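Local coordinates for protein haloalkane dehalogenase (PDB 4MJ3) that probably catalyses the hydrolytic cleavage of carbon-halogen bonds in haloalkanes, releasing an alcohol and a halide ion, at residues L4-P7 with D8-T12; E55-W58 with S59-R63; P258-R261 with G262-G266. All coordinates share one frame; numbering follows the deposited sequence.

Contact 1 (L4-P7 with D8-T12); sequences LRTP and DERFT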
ATOM      1  N   LEU A   4      20.589  -2.866  -3.298  1.00 10.62           N
ATOM      2  CA  LEU A   4      21.077  -1.740  -2.530  1.00 11.83           C
ATOM      3  C   LEU A   4      20.288  -1.567  -1.236  1.00 11.45           C
ATOM      4  O   LEU A   4      19.107  -1.917  -1.155  1.00 11.57           O
ATOM      5  CB  LEU A   4      20.970  -0.441  -3.363  1.00 13.27           C
ATOM      6  CG  LEU A   4      21.922  -0.390  -4.563  1.00 16.11           C
ATOM      7  CD1 LEU A   4      21.645   0.861  -5.398  1.00 20.69           C
ATOM      8  CD2 LEU A   4      23.364  -0.429  -4.117  1.00 17.23           C
ATOM      9  N   ARG A   5      20.939  -0.969  -0.252  1.00 10.53           N
ATOM     10  CA  ARG A   5      20.297  -0.586   1.012  1.00 11.36           C
ATOM     11  C   ARG A   5      20.530   0.905   1.256  1.00 11.18           C
ATOM     12  O   ARG A   5      21.663   1.384   1.211  1.00 10.68           O
ATOM     13  CB  ARG A   5      20.877  -1.372   2.178  1.00 11.24           C
ATOM     14  CG  ARG A   5      20.261  -1.032   3.533  1.00 12.58           C
ATOM     15  CD  ARG A   5      20.682  -2.014   4.613  1.00 12.61           C
ATOM     16  NE  ARG A   5      20.172  -3.358   4.344  1.00 11.64           N
ATOM     17  CZ  ARG A   5      20.473  -4.449   5.052  1.00 13.02           C
ATOM     18  NH1 ARG A   5      21.252  -4.376   6.139  1.00 14.17           N
ATOM     19  NH2 ARG A   5      19.937  -5.610   4.707  1.00 13.67           N
ATOM     20  N   THR A   6      19.449   1.635   1.511  1.00 10.90           N
ATOM     21  CA  THR A   6      19.521   3.084   1.688  1.00 10.89           C
ATOM     22  C   THR A   6      20.241   3.357   2.996  1.00 11.37           C
ATOM     23  O   THR A   6      19.903   2.743   4.007  1.00 10.87           O
ATOM     24  CB  THR A   6      18.108   3.726   1.733  1.00 10.59           C
ATOM     25  OG1 THR A   6      17.406   3.395   0.527  1.00 10.53           O
ATOM     26  CG2 THR A   6      18.212   5.221   1.841  1.00 11.29           C
ATOM     27  N   PRO A   7      21.263   4.209   2.977  1.00 14.10           N
ATOM     28  CA  PRO A   7      21.949   4.485   4.258  1.00 16.77           C
ATOM     29  C   PRO A   7      21.025   5.020   5.352  1.00 16.87           C
ATOM     30  O   PRO A   7      20.151   5.836   5.076  1.00 13.84           O
ATOM     31  CB  PRO A   7      22.985   5.542   3.882  1.00 19.10           C
ATOM     32  CG  PRO A   7      23.203   5.359   2.424  1.00 17.68           C
ATOM     33  CD  PRO A   7      21.906   4.882   1.851  1.00 15.30           C
ATOM     34  N   ASP A   8      21.235   4.586   6.592  1.00 16.09           N
ATOM     35  CA  ASP A   8      20.401   5.008   7.721  1.00 19.00           C
ATOM     36  C   ASP A   8      20.422   6.504   7.966  1.00 17.60           C
ATOM     37  O   ASP A   8      19.438   7.051   8.451  1.00 17.94           O
ATOM     38  CB  ASP A   8      20.787   4.264   9.012  1.00 23.54           C
ATOM     39  CG  ASP A   8      20.063   2.946   9.145  1.00 26.99           C
ATOM     40  OD1 ASP A   8      19.013   2.795   8.509  1.00 35.17           O
ATOM     41  OD2 ASP A   8      20.515   2.068   9.886  1.00 27.85           O
ATOM     42  N   GLU A   9      21.517   7.164   7.607  1.00 18.66           N
ATOM     43  CA  GLU A   9      21.611   8.623   7.748  1.00 20.40           C
ATOM     44  C   GLU A   9      20.500   9.365   6.978  1.00 18.32           C
ATOM     45  O   GLU A   9      20.123  10.475   7.338  1.00 19.18           O
ATOM     46  CB  GLU A   9      22.985   9.114   7.318  1.00 23.13           C
ATOM     47  CG  GLU A   9      24.111   8.640   8.276  1.00 32.34           C
ATOM     48  CD  GLU A   9      24.679   7.257   7.949  1.00 38.15           C
ATOM     49  OE1 GLU A   9      24.074   6.525   7.139  1.00 27.32           O
ATOM     50  OE2 GLU A   9      25.729   6.884   8.518  1.00 40.17           O
ATOM     51  N   ARG A  10      19.933   8.737   5.957  1.00 15.66           N
ATOM     52  CA  ARG A  10      18.848   9.382   5.201  1.00 15.09           C
ATOM     53  C   ARG A  10      17.590   9.557   6.031  1.00 15.76           C
ATOM     54  O   ARG A  10      16.735  10.388   5.691  1.00 15.18           O
ATOM     55  CB  ARG A  10      18.514   8.581   3.929  1.00 15.32           C
ATOM     56  CG  ARG A  10      19.645   8.519   2.913  1.00 15.84           C
ATOM     57  CD  ARG A  10      19.795   9.813   2.123  1.00 15.54           C
ATOM     58  NE  ARG A  10      18.663  10.038   1.218  1.00 13.73           N
ATOM     59  CZ  ARG A  10      18.592  11.039   0.345  1.00 14.89           C
ATOM     60  NH1 ARG A  10      19.572  11.945   0.276  1.00 15.91           N
ATOM     61  NH2 ARG A  10      17.534  11.162  -0.445  1.00 14.81           N
ATOM     62  N   PHE A  11      17.449   8.783   7.111  1.00 17.10           N
ATOM     63  CA  PHE A  11      16.185   8.744   7.866  1.00 16.49           C
ATOM     64  C   PHE A  11      16.272   9.445   9.219  1.00 19.57           C
ATOM     65  O   PHE A  11      15.388   9.285  10.056  1.00 19.65           O
ATOM     66  CB  PHE A  11      15.734   7.294   8.022  1.00 15.67           C
ATOM     67  CG  PHE A  11      15.599   6.574   6.715  1.00 14.91           C
ATOM     68  CD1 PHE A  11      14.517   6.827   5.901  1.00 14.40           C
ATOM     69  CD2 PHE A  11      16.587   5.718   6.261  1.00 13.68           C
ATOM     70  CE1 PHE A  11      14.383   6.182   4.676  1.00 13.89           C
ATOM     71  CE2 PHE A  11      16.469   5.068   5.050  1.00 14.26           C
ATOM     72  CZ  PHE A  11      15.367   5.321   4.249  1.00 12.93           C
ATOM     73  N   THR A  12      17.310  10.259   9.394  1.00 21.61           N
ATOM     74  CA  THR A  12      17.516  10.969  10.659  1.00 25.50           C
ATOM     75  C   THR A  12      16.468  12.082  10.827  1.00 27.38           C
ATOM     76  O   THR A  12      16.167  12.827   9.895  1.00 25.60           O
ATOM     77  CB  THR A  12      18.962  11.483  10.814  1.00 26.56           C
ATOM     78  OG1 THR A  12      19.337  12.271   9.684  1.00 35.93           O
ATOM     79  CG2 THR A  12      19.903  10.305  10.953  1.00 25.04           C
TER

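Contact 2 (E55-W58 with S59-R63); sequences EPSW and SYLYR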
ATOM      1  N   GLU A  55       2.819   3.058  -4.439  1.00  9.68           N
ATOM      2  CA  GLU A  55       3.777   3.791  -5.243  1.00  9.01           C
ATOM      3  C   GLU A  55       3.619   5.305  -5.059  1.00 11.29           C
ATOM      4  O   GLU A  55       2.495   5.811  -5.017  1.00 14.41           O
ATOM      5  CB  GLU A  55       3.478   3.408  -6.717  1.00 10.18           C
ATOM      6  CG  GLU A  55       4.087   4.300  -7.784  1.00 10.81           C
ATOM      7  CD  GLU A  55       5.569   4.074  -8.042  1.00  9.02           C
ATOM      8  OE1 GLU A  55       6.222   3.409  -7.230  1.00 10.98           O
ATOM      9  OE2 GLU A  55       6.053   4.552  -9.104  1.00  9.20           O
ATOM     10  N   PRO A  56       4.733   6.063  -4.992  1.00  9.47           N
ATOM     11  CA  PRO A  56       6.120   5.726  -4.691  1.00 10.26           C
ATOM     12  C   PRO A  56       6.349   6.147  -3.236  1.00  9.40           C
ATOM     13  O   PRO A  56       7.245   6.927  -2.935  1.00 10.94           O
ATOM     14  CB  PRO A  56       6.898   6.657  -5.604  1.00 10.54           C
ATOM     15  CG  PRO A  56       6.041   7.886  -5.685  1.00  9.91           C
ATOM     16  CD  PRO A  56       4.616   7.505  -5.298  1.00 11.07           C
ATOM     17  N   SER A  57       5.492   5.675  -2.349  1.00 10.65           N
ATOM     18  CA  SER A  57       5.509   6.126  -0.949  1.00  8.63           C
ATOM     19  C   SER A  57       6.197   5.087  -0.070  1.00  9.74           C
ATOM     20  O   SER A  57       6.968   4.250  -0.563  1.00  7.49           O
ATOM     21  CB  SER A  57       4.084   6.421  -0.497  1.00  8.74           C
ATOM     22  OG  SER A  57       3.302   5.248  -0.459  1.00  9.05           O
ATOM     23  N   TRP A  58       6.019   5.221   1.244  1.00  8.46           N
ATOM     24  CA  TRP A  58       6.428   4.193   2.192  1.00  9.35           C
ATOM     25  C   TRP A  58       5.615   4.373   3.459  1.00 10.42           C
ATOM     26  O   TRP A  58       4.647   5.151   3.451  1.00 10.60           O
ATOM     27  CB  TRP A  58       7.940   4.202   2.440  1.00  9.50           C
ATOM     28  CG  TRP A  58       8.589   5.437   3.005  1.00  9.47           C
ATOM     29  CD1 TRP A  58       8.796   6.629   2.367  1.00  9.35           C
ATOM     30  CD2 TRP A  58       9.223   5.565   4.298  1.00  9.19           C
ATOM     31  NE1 TRP A  58       9.490   7.499   3.207  1.00 10.12           N
ATOM     32  CE2 TRP A  58       9.749   6.864   4.384  1.00  9.80           C
ATOM     33  CE3 TRP A  58       9.406   4.692   5.385  1.00 10.39           C
ATOM     34  CZ2 TRP A  58      10.452   7.310   5.506  1.00  9.38           C
ATOM     35  CZ3 TRP A  58      10.075   5.147   6.510  1.00 10.54           C
ATOM     36  CH2 TRP A  58      10.611   6.424   6.550  1.00 10.38           C
ATOM     37  N   SER A  59       5.970   3.657   4.530  1.00  9.17           N
ATOM     38  CA  SER A  59       5.157   3.661   5.761  1.00 10.83           C
ATOM     39  C   SER A  59       5.017   5.032   6.429  1.00 10.22           C
ATOM     40  O   SER A  59       4.082   5.263   7.194  1.00  9.63           O
ATOM     41  CB  SER A  59       5.692   2.633   6.747  1.00 11.07           C
ATOM     42  OG  SER A  59       5.480   1.323   6.219  1.00 14.75           O
ATOM     43  N   TYR A  60       5.896   5.966   6.067  1.00  9.80           N
ATOM     44  CA  TYR A  60       5.775   7.369   6.439  1.00 10.02           C
ATOM     45  C   TYR A  60       4.394   7.942   6.128  1.00 11.26           C
ATOM     46  O   TYR A  60       3.886   8.787   6.873  1.00 10.74           O
ATOM     47  CB  TYR A  60       6.854   8.211   5.770  1.00 10.12           C
ATOM     48  CG  TYR A  60       7.014   9.580   6.344  1.00 12.63           C
ATOM     49  CD1 TYR A  60       7.671   9.747   7.550  1.00 13.22           C
ATOM     50  CD2 TYR A  60       6.511  10.715   5.702  1.00 12.75           C
ATOM     51  CE1 TYR A  60       7.853  11.002   8.100  1.00 14.33           C
ATOM     52  CE2 TYR A  60       6.689  11.974   6.245  1.00 14.17           C
ATOM     53  CZ  TYR A  60       7.343  12.113   7.454  1.00 14.75           C
ATOM     54  OH  TYR A  60       7.536  13.346   8.030  1.00 17.97           O
ATOM     55  N   LEU A  61       3.795   7.474   5.034  1.00  9.42           N
ATOM     56  CA  LEU A  61       2.437   7.867   4.629  1.00 10.24           C
ATOM     57  C   LEU A  61       1.364   7.629   5.692  1.00 10.84           C
ATOM     58  O   LEU A  61       0.355   8.328   5.717  1.00 12.02           O
ATOM     59  CB  LEU A  61       2.072   7.114   3.337  1.00  9.33           C
ATOM     60  CG  LEU A  61       0.703   7.353   2.703  1.00  9.82           C
ATOM     61  CD1 LEU A  61       0.517   8.828   2.368  1.00 11.43           C
ATOM     62  CD2 LEU A  61       0.591   6.485   1.456  1.00  9.85           C
ATOM     63  N   TYR A  62       1.590   6.640   6.571  1.00 10.65           N
ATOM     64  CA  TYR A  62       0.628   6.251   7.592  1.00  9.75           C
ATOM     65  C   TYR A  62       0.869   6.951   8.939  1.00 10.37           C
ATOM     66  O   TYR A  62       0.181   6.646   9.925  1.00 12.81           O
ATOM     67  CB  TYR A  62       0.610   4.733   7.752  1.00  9.86           C
ATOM     68  CG  TYR A  62      -0.145   4.094   6.633  1.00  9.81           C
ATOM     69  CD1 TYR A  62      -1.512   4.226   6.543  1.00 11.91           C
ATOM     70  CD2 TYR A  62       0.522   3.404   5.618  1.00  9.45           C
ATOM     71  CE1 TYR A  62      -2.220   3.668   5.499  1.00 12.04           C
ATOM     72  CE2 TYR A  62      -0.179   2.823   4.582  1.00 10.31           C
ATOM     73  CZ  TYR A  62      -1.553   2.984   4.509  1.00 10.70           C
ATOM     74  OH  TYR A  62      -2.301   2.422   3.475  1.00 13.28           O
ATOM     75  N   ARG A  63       1.786   7.917   8.976  1.00 11.23           N
ATOM     76  CA  ARG A  63       2.168   8.520  10.257  1.00 12.32           C
ATOM     77  C   ARG A  63       1.044   9.235  11.003  1.00 13.03           C
ATOM     78  O   ARG A  63       1.073   9.291  12.233  1.00 17.78           O
ATOM     79  CB  ARG A  63       3.362   9.469  10.095  1.00 13.20           C
ATOM     80  CG  ARG A  63       3.040  10.802   9.428  1.00 13.09           C
ATOM     81  CD  ARG A  63       4.307  11.445   8.880  1.00 13.59           C
ATOM     82  NE  ARG A  63       4.029  12.699   8.189  1.00 12.76           N
ATOM     83  CZ  ARG A  63       3.523  12.803   6.970  1.00 14.43           C
ATOM     84  NH1 ARG A  63       3.196  11.711   6.268  1.00 12.81           N
ATOM     85  NH2 ARG A  63       3.315  14.001   6.446  1.00 15.36           N
TER

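Contact 3 (P258-R261 with G262-G266); sequences PVLR and GHVPG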
ATOM      1  N   PRO A 258     -17.104   1.691  -7.044  1.00 13.92           N
ATOM      2  CA  PRO A 258     -18.348   0.905  -7.054  1.00 15.96           C
ATOM      3  C   PRO A 258     -18.171  -0.525  -7.548  1.00 15.48           C
ATOM      4  O   PRO A 258     -18.953  -1.417  -7.179  1.00 16.83           O
ATOM      5  CB  PRO A 258     -19.273   1.705  -7.983  1.00 16.50           C
ATOM      6  CG  PRO A 258     -18.360   2.515  -8.818  1.00 15.02           C
ATOM      7  CD  PRO A 258     -17.184   2.840  -7.950  1.00 14.51           C
ATOM      8  N   VAL A 259     -17.145  -0.765  -8.348  1.00 15.30           N
ATOM      9  CA  VAL A 259     -16.853  -2.114  -8.852  1.00 16.14           C
ATOM     10  C   VAL A 259     -16.369  -3.010  -7.709  1.00 17.03           C
ATOM     11  O   VAL A 259     -16.879  -4.113  -7.484  1.00 17.78           O
ATOM     12  CB  VAL A 259     -15.773  -2.082  -9.955  1.00 18.16           C
ATOM     13  CG1 VAL A 259     -15.484  -3.502 -10.450  1.00 18.92           C
ATOM     14  CG2 VAL A 259     -16.219  -1.188 -11.103  1.00 19.12           C
ATOM     15  N   LEU A 260     -15.423  -2.501  -6.937  1.00 15.83           N
ATOM     16  CA  LEU A 260     -14.954  -3.214  -5.746  1.00 16.23           C
ATOM     17  C   LEU A 260     -16.063  -3.414  -4.709  1.00 15.27           C
ATOM     18  O   LEU A 260     -16.268  -4.523  -4.197  1.00 19.71           O
ATOM     19  CB  LEU A 260     -13.800  -2.435  -5.118  1.00 16.87           C
ATOM     20  CG  LEU A 260     -12.877  -3.127  -4.139  1.00 18.39           C
ATOM     21  CD1 LEU A 260     -12.337  -4.437  -4.702  1.00 19.96           C
ATOM     22  CD2 LEU A 260     -11.743  -2.168  -3.801  1.00 19.68           C
ATOM     23  N   ARG A 261     -16.791  -2.350  -4.391  1.00 17.69           N
ATOM     24  CA  ARG A 261     -17.856  -2.438  -3.391  1.00 17.46           C
ATOM     25  C   ARG A 261     -18.923  -3.465  -3.807  1.00 18.81           C
ATOM     26  O   ARG A 261     -19.425  -4.222  -2.971  1.00 20.32           O
ATOM     27  CB  ARG A 261     -18.465  -1.050  -3.117  1.00 20.65           C
ATOM     28  CG  ARG A 261     -19.613  -1.070  -2.119  1.00 21.72           C
ATOM     29  CD  ARG A 261     -20.123   0.286  -1.698  1.00 22.70           C
ATOM     30  NE  ARG A 261     -19.976   1.346  -2.682  1.00 25.85           N
ATOM     31  CZ  ARG A 261     -20.806   1.569  -3.713  1.00 28.65           C
ATOM     32  NH1 ARG A 261     -20.597   2.578  -4.558  1.00 24.39           N
ATOM     33  NH2 ARG A 261     -21.855   0.782  -3.910  1.00 37.54           N
ATOM     34  N   GLY A 262     -19.293  -3.467  -5.082  1.00 15.79           N
ATOM     35  CA  GLY A 262     -20.320  -4.379  -5.583  1.00 16.17           C
ATOM     36  C   GLY A 262     -19.875  -5.825  -5.680  1.00 15.61           C
ATOM     37  O   GLY A 262     -20.682  -6.729  -5.627  1.00 17.06           O
ATOM     38  N   HIS A 263     -18.570  -6.054  -5.789  1.00 15.64           N
ATOM     39  CA  HIS A 263     -18.031  -7.394  -6.018  1.00 15.31           C
ATOM     40  C   HIS A 263     -17.889  -8.244  -4.758  1.00 16.07           C
ATOM     41  O   HIS A 263     -18.078  -9.466  -4.793  1.00 16.57           O
ATOM     42  CB  HIS A 263     -16.662  -7.272  -6.657  1.00 15.52           C
ATOM     43  CG  HIS A 263     -16.054  -8.588  -7.044  1.00 16.71           C
ATOM     44  ND1 HIS A 263     -16.660  -9.450  -7.926  1.00 17.23           N
ATOM     45  CD2 HIS A 263     -14.896  -9.191  -6.675  1.00 16.20           C
ATOM     46  CE1 HIS A 263     -15.906 -10.526  -8.091  1.00 17.91           C
ATOM     47  NE2 HIS A 263     -14.830 -10.394  -7.339  1.00 18.73           N
ATOM     48  N   VAL A 264     -17.533  -7.601  -3.644  1.00 14.71           N
ATOM     49  CA  VAL A 264     -17.203  -8.325  -2.413  1.00 15.43           C
ATOM     50  C   VAL A 264     -18.448  -8.527  -1.558  1.00 16.39           C
ATOM     51  O   VAL A 264     -19.052  -7.549  -1.099  1.00 19.23           O
ATOM     52  CB  VAL A 264     -16.172  -7.550  -1.588  1.00 16.09           C
ATOM     53  CG1 VAL A 264     -15.746  -8.351  -0.363  1.00 18.03           C
ATOM     54  CG2 VAL A 264     -14.963  -7.221  -2.457  1.00 15.15           C
ATOM     55  N   PRO A 265     -18.856  -9.791  -1.342  1.00 18.72           N
ATOM     56  CA  PRO A 265     -20.109 -10.007  -0.591  1.00 20.72           C
ATOM     57  C   PRO A 265     -20.084  -9.399   0.814  1.00 18.94           C
ATOM     58  O   PRO A 265     -21.106  -8.901   1.286  1.00 19.38           O
ATOM     59  CB  PRO A 265     -20.242 -11.529  -0.523  1.00 21.85           C
ATOM     60  CG  PRO A 265     -19.320 -12.073  -1.554  1.00 22.54           C
ATOM     61  CD  PRO A 265     -18.290 -11.043  -1.873  1.00 19.91           C
ATOM     62  N   GLY A 266     -18.916  -9.432   1.454  1.00 17.71           N
ATOM     63  CA  GLY A 266     -18.746  -8.871   2.795  1.00 16.19           C
ATOM     64  C   GLY A 266     -18.868  -7.353   2.887  1.00 15.35           C
ATOM     65  O   GLY A 266     -18.858  -6.797   3.990  1.00 15.00           O
TER
HETATM   66  O   HOH W   1     -21.058  -6.347  -2.387  1.00 23.26           O

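Contact 1 (L4-P7 with D8-T12)
The apolar part of this turn is made by Thr6, whose CG2 lies 3.7 Å from Phe11 CE2. The two side chains cross at about a right angle, and the methyl meets the ring obliquely. With OG1 beside the backbone N (chi1 -57°), the methyl is swung opposite that N and against the second half of the turn. It also touches the aliphatic root of the Arg10 chain, Thr6 CG2 being 3.8 Å from Arg10 CG. Glu9 bends at chi2 so that OE1 comes to 3.6 Å from Pro7 CB.

The polar part is backbone. Arg10 N donates to Pro7 O over 3.0 Å with an N-H...O angle of 159°, the donor standing above the carbonyl plane. Phe11 N repeats the same three-residue step to Asp8 O at 3.0 Å, the pattern of a 3-10 turn. Thr12 OG1 donates to Glu9 O over 3.1 Å at the C-terminal end of the turn.

Thr6 OG1, Asp8 OD1 and the Arg10 guanidinium turn to other parts of the chain: the first to Pro199 O and Lys89 NZ, the second to a salt bridge with Arg86, the third to the carbonyls of Asp197 and Ala198. The chemistry is divided: backbone bonds shape a short turn, the Thr6 methyl and Phe11 ring, both on buried residues, pack together across it, and polar ends tie it to the 86-89 and 197-199 regions.

Contact 2 (E55-W58 with S59-R63)
Tyr60 CB sits over one face of the Trp58 indole, offset toward the rim, and comes to 3.5 Å from Trp58 CE2. This is a CH-pi contact: Tyr60 CB is 3.7 Å from the centroid of the five-membered ring and 22° off its normal. The tyrosine ring itself runs on past the indole. Its plane is turned 25° from that of the six-membered ring, but with centroids 5.8 Å apart the two barely overlap. Trp58 reaches this place with CG between its backbone N and carbonyl carbon (chi1 60°), which folds the indole back over the start of the turn.

In the backbone, Leu61 N donates to Trp58 O over 2.9 Å, closing the first 3-10 turn. Leu61 CD2 packs 3.5 Å from Ser57 OG, a hydroxyl bonded to Gly54 O. Tyr60 O is gripped twice, by Arg63 NH1 and by Arg63 N, each at 3.1 Å and from opposite faces of the carbonyl plane. The guanidinium keeps that oxygen in its own plane while one of its faces lies against Tyr60 CE2.

Trp58 NE1 is satisfied by Ala195 O, Tyr60 OH by Pro15 O and Ser59 OG by Asp80 OD1; Arg63 also forms a salt bridge to Glu284. Glu55 N bonds Asp123 OD1, which fits an oxyanion-hole amide beside Asp123, the probable nucleophile by family sequence. A His-Gly-Glu-Pro run with a cis peptide before Pro56, directly after strand 48-52, is consistent with the HGxP oxyanion-hole loop of the alpha/beta hydrolase fold, as in related haloalkane dehalogenases.

Contact 3 (P258-R261 with G262-G266)
Gly262 N donates to Pro258 O over 3.0 Å with an N-H...O angle of 151°, the regular i to i+4 bond of an alpha helix. One residue later the pattern blurs. His263 N is shared between Val259 O at 3.1 Å, a weak bond because the angle is poor, and Leu260 O at 3.2 Å, which it approaches from 69° out of the carbonyl plane. Leu260 O is then also reached by Val264 N, weakly, at 3.4 Å. A mixture of three- and four-residue steps on the same groups marks the last turn of helix 256-263, and Val264 is the first residue to leave helical backbone angles.

The next carbonyl, Arg261 O, would look to the N of Pro265, which carries no hydrogen. A water lies within bonding distance of both free-standing carbonyls here, 2.7 Å from Arg261 O and from Val264 O, though it has more acceptors in reach than protons to give.

Side chains add little across the turn itself: Leu260 CD1 and Val264 CG2 approach to 4.4 Å, and His263 CB rests 3.3 Å from Val259 O. Their main partners lie further out. With CG opposite the backbone N (chi1 -175°), the His263 imidazole is carried away from the turn to stack on the ring of Trp232, while NE2 bonds Trp232 O. Leu260 and Val264 pack on Phe242 of the edge strand 242-244, and Arg261 pairs with Glu257 one turn earlier on the same helix.

Chemically, then, the helix ends through weakening backbone bonds with a water at the end, while Leu260 and Val264 pack on strand 242-244 and His263 meets Trp232 of helix 225-235 by both stacking and NE2.

Overall arrangement
All three are local contacts, each along one run of chain, held by backbone bonds. Contact 2 is buried, its centre about 8 Å from that of the chain, and is dominated by a CH-pi contact on an indole. Contacts 1 and 3 are partly buried, centred about 21 and 19 Å out on opposite sides of the chain's centre. Contacts 1 and 2 join directly, Phe11 CD1 packing 4.0 Å from Trp58 CH2, and both reach helix 190-197 and its end, contact 1 through Asp197 and Ala198, contact 2 through Ala195. Contact 3, an alpha-helix end rather than a 3-10 turn, touches neither; it lies by strand 242-244 and helix 225-235, where a water sits by the last carbonyls.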